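Local coordinates for protein HIT family hydrolase (Legionella pneumophila subsp. pneumophila, PDB 6D6J) that binds zinc and probably acts as a hydrolase of the histidine triad (HIT) family, at residues L46-K51 / L108-G113. Numbering follows the deposited sequence.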
# COMPACT_ATOMS: atom_id res chain seq x y z
N LEU B 46 7.12 -2.25 10.59
CA LEU B 46 6.50 -1.09 11.21
C LEU B 46 5.07 -0.95 10.71
O LEU B 46 4.72 -1.42 9.62
CB LEU B 46 7.32 0.18 10.93
CG LEU B 46 8.79 0.06 11.38
CD1 LEU B 46 9.64 1.21 10.87
CD2 LEU B 46 8.92 -0.07 12.89
N LEU B 47 4.25 -0.28 11.51
CA LEU B 47 2.86 0.01 11.18
C LEU B 47 2.66 1.51 11.22
O LEU B 47 3.10 2.17 12.17
CB LEU B 47 1.93 -0.63 12.23
CG LEU B 47 2.06 -2.15 12.34
CD1 LEU B 47 1.28 -2.70 13.51
CD2 LEU B 47 1.63 -2.81 11.04
N ILE B 48 2.02 2.07 10.19
CA ILE B 48 1.72 3.50 10.13
C ILE B 48 0.21 3.62 10.12
O ILE B 48 -0.47 3.04 9.26
CB ILE B 48 2.36 4.19 8.90
CG1 ILE B 48 3.89 3.94 8.80
CG2 ILE B 48 2.10 5.70 8.97
CD1 ILE B 48 4.33 2.65 8.16
N ILE B 49 -0.33 4.35 11.10
CA ILE B 49 -1.78 4.43 11.29
C ILE B 49 -2.25 5.87 11.35
O ILE B 49 -1.50 6.76 11.80
CB ILE B 49 -2.27 3.67 12.55
CG1 ILE B 49 -1.85 4.38 13.86
CG2 ILE B 49 -1.81 2.23 12.51
CD1 ILE B 49 -2.59 3.84 15.07
N PRO B 50 -3.49 6.15 10.97
CA PRO B 50 -4.11 7.42 11.38
C PRO B 50 -4.45 7.37 12.86
O PRO B 50 -4.78 6.31 13.40
CB PRO B 50 -5.39 7.46 10.53
CG PRO B 50 -5.79 6.01 10.38
CD PRO B 50 -4.48 5.22 10.37
N LYS B 51 -4.40 8.53 13.52
CA LYS B 51 -4.94 8.61 14.87
C LYS B 51 -6.47 8.53 14.85
O LYS B 51 -7.09 7.96 15.76
CB LYS B 51 -4.42 9.87 15.56
CG LYS B 51 -2.93 9.80 15.87
CD LYS B 51 -2.45 11.12 16.50
CE LYS B 51 -1.07 10.97 17.07
NZ LYS B 51 -0.64 12.24 17.72
N LEU B 108 -0.88 0.78 7.54
CA LEU B 108 0.04 0.45 6.46
C LEU B 108 1.22 -0.31 7.05
O LEU B 108 1.88 0.17 7.98
CB LEU B 108 0.52 1.74 5.79
CG LEU B 108 1.48 1.59 4.60
CD1 LEU B 108 0.86 0.69 3.54
CD2 LEU B 108 1.74 2.96 4.01
N HIS B 109 1.49 -1.51 6.50
CA HIS B 109 2.65 -2.28 6.92
C HIS B 109 3.87 -1.84 6.13
O HIS B 109 3.80 -1.69 4.90
CB HIS B 109 2.47 -3.76 6.60
CG HIS B 109 1.35 -4.42 7.32
ND1 HIS B 109 1.52 -5.07 8.53
CD2 HIS B 109 0.05 -4.58 6.98
CE1 HIS B 109 0.36 -5.56 8.92
NE2 HIS B 109 -0.54 -5.30 7.99
N LEU B 110 4.99 -1.66 6.83
CA LEU B 110 6.28 -1.36 6.21
C LEU B 110 7.23 -2.49 6.62
O LEU B 110 7.54 -2.64 7.81
CB LEU B 110 6.79 -0.00 6.70
CG LEU B 110 8.27 0.34 6.51
CD1 LEU B 110 8.74 0.20 5.08
CD2 LEU B 110 8.52 1.74 7.03
N LEU B 111 7.65 -3.29 5.65
CA LEU B 111 8.47 -4.48 5.91
C LEU B 111 9.79 -4.36 5.17
O LEU B 111 9.82 -4.10 3.97
CB LEU B 111 7.76 -5.74 5.39
CG LEU B 111 6.37 -6.02 5.95
CD1 LEU B 111 5.29 -5.67 4.94
CD2 LEU B 111 6.25 -7.48 6.41
N GLY B 112 10.89 -4.58 5.89
CA GLY B 112 12.19 -4.58 5.23
C GLY B 112 13.23 -5.30 6.04
O GLY B 112 12.93 -5.98 7.03
N GLY B 113 14.48 -5.18 5.58
CA GLY B 113 15.60 -5.80 6.24
C GLY B 113 15.96 -7.16 5.71
O GLY B 113 16.88 -7.79 6.22
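The imidazole of His109 lies alongside Leu47, whose methyl CD2 comes in obliquely to the ring, 3.4 Å from ND1. With chi1 at -60° Leu47 sets CG beside its backbone N, and CD1 anti to CA leaves CD2 turned to the ring. ND1 is hydrogen-bonded to His45 NE2; the ring planes of His45, His107 (the predicted nucleotidylated histidine) and Trp118 of the second subunit meet that of His109 at about 55° to 70°. His109 and Leu108 belong to the predicted histidine triad motif, so with His107 adjacent this is probably the sheet's active-site side.

Behind them, Leu47 and His109 form a non-hydrogen-bonded antiparallel pair. The hydrogen-bonded pairs on its two sides carry four backbone bonds: Leu46 N to Leu110 O and Leu110 N to Leu46 O, both 2.8 Å, plus two between Ile48 and Leu108. On the other face, Ile48 CD1 sits 3.9 Å from Leu110 CB, and Leu46 CD1 lies 4.0 Å from Leu110 CD2, the two leucines side by side.

That apolar layer packs against helix 62-81, with Leu46 on Leu78 and both Ile48 and Leu108 on Ala75. Both strands are internal to the antiparallel HIT-domain sheet: 32-36 borders 44-50, and 89-95 borders 108-112.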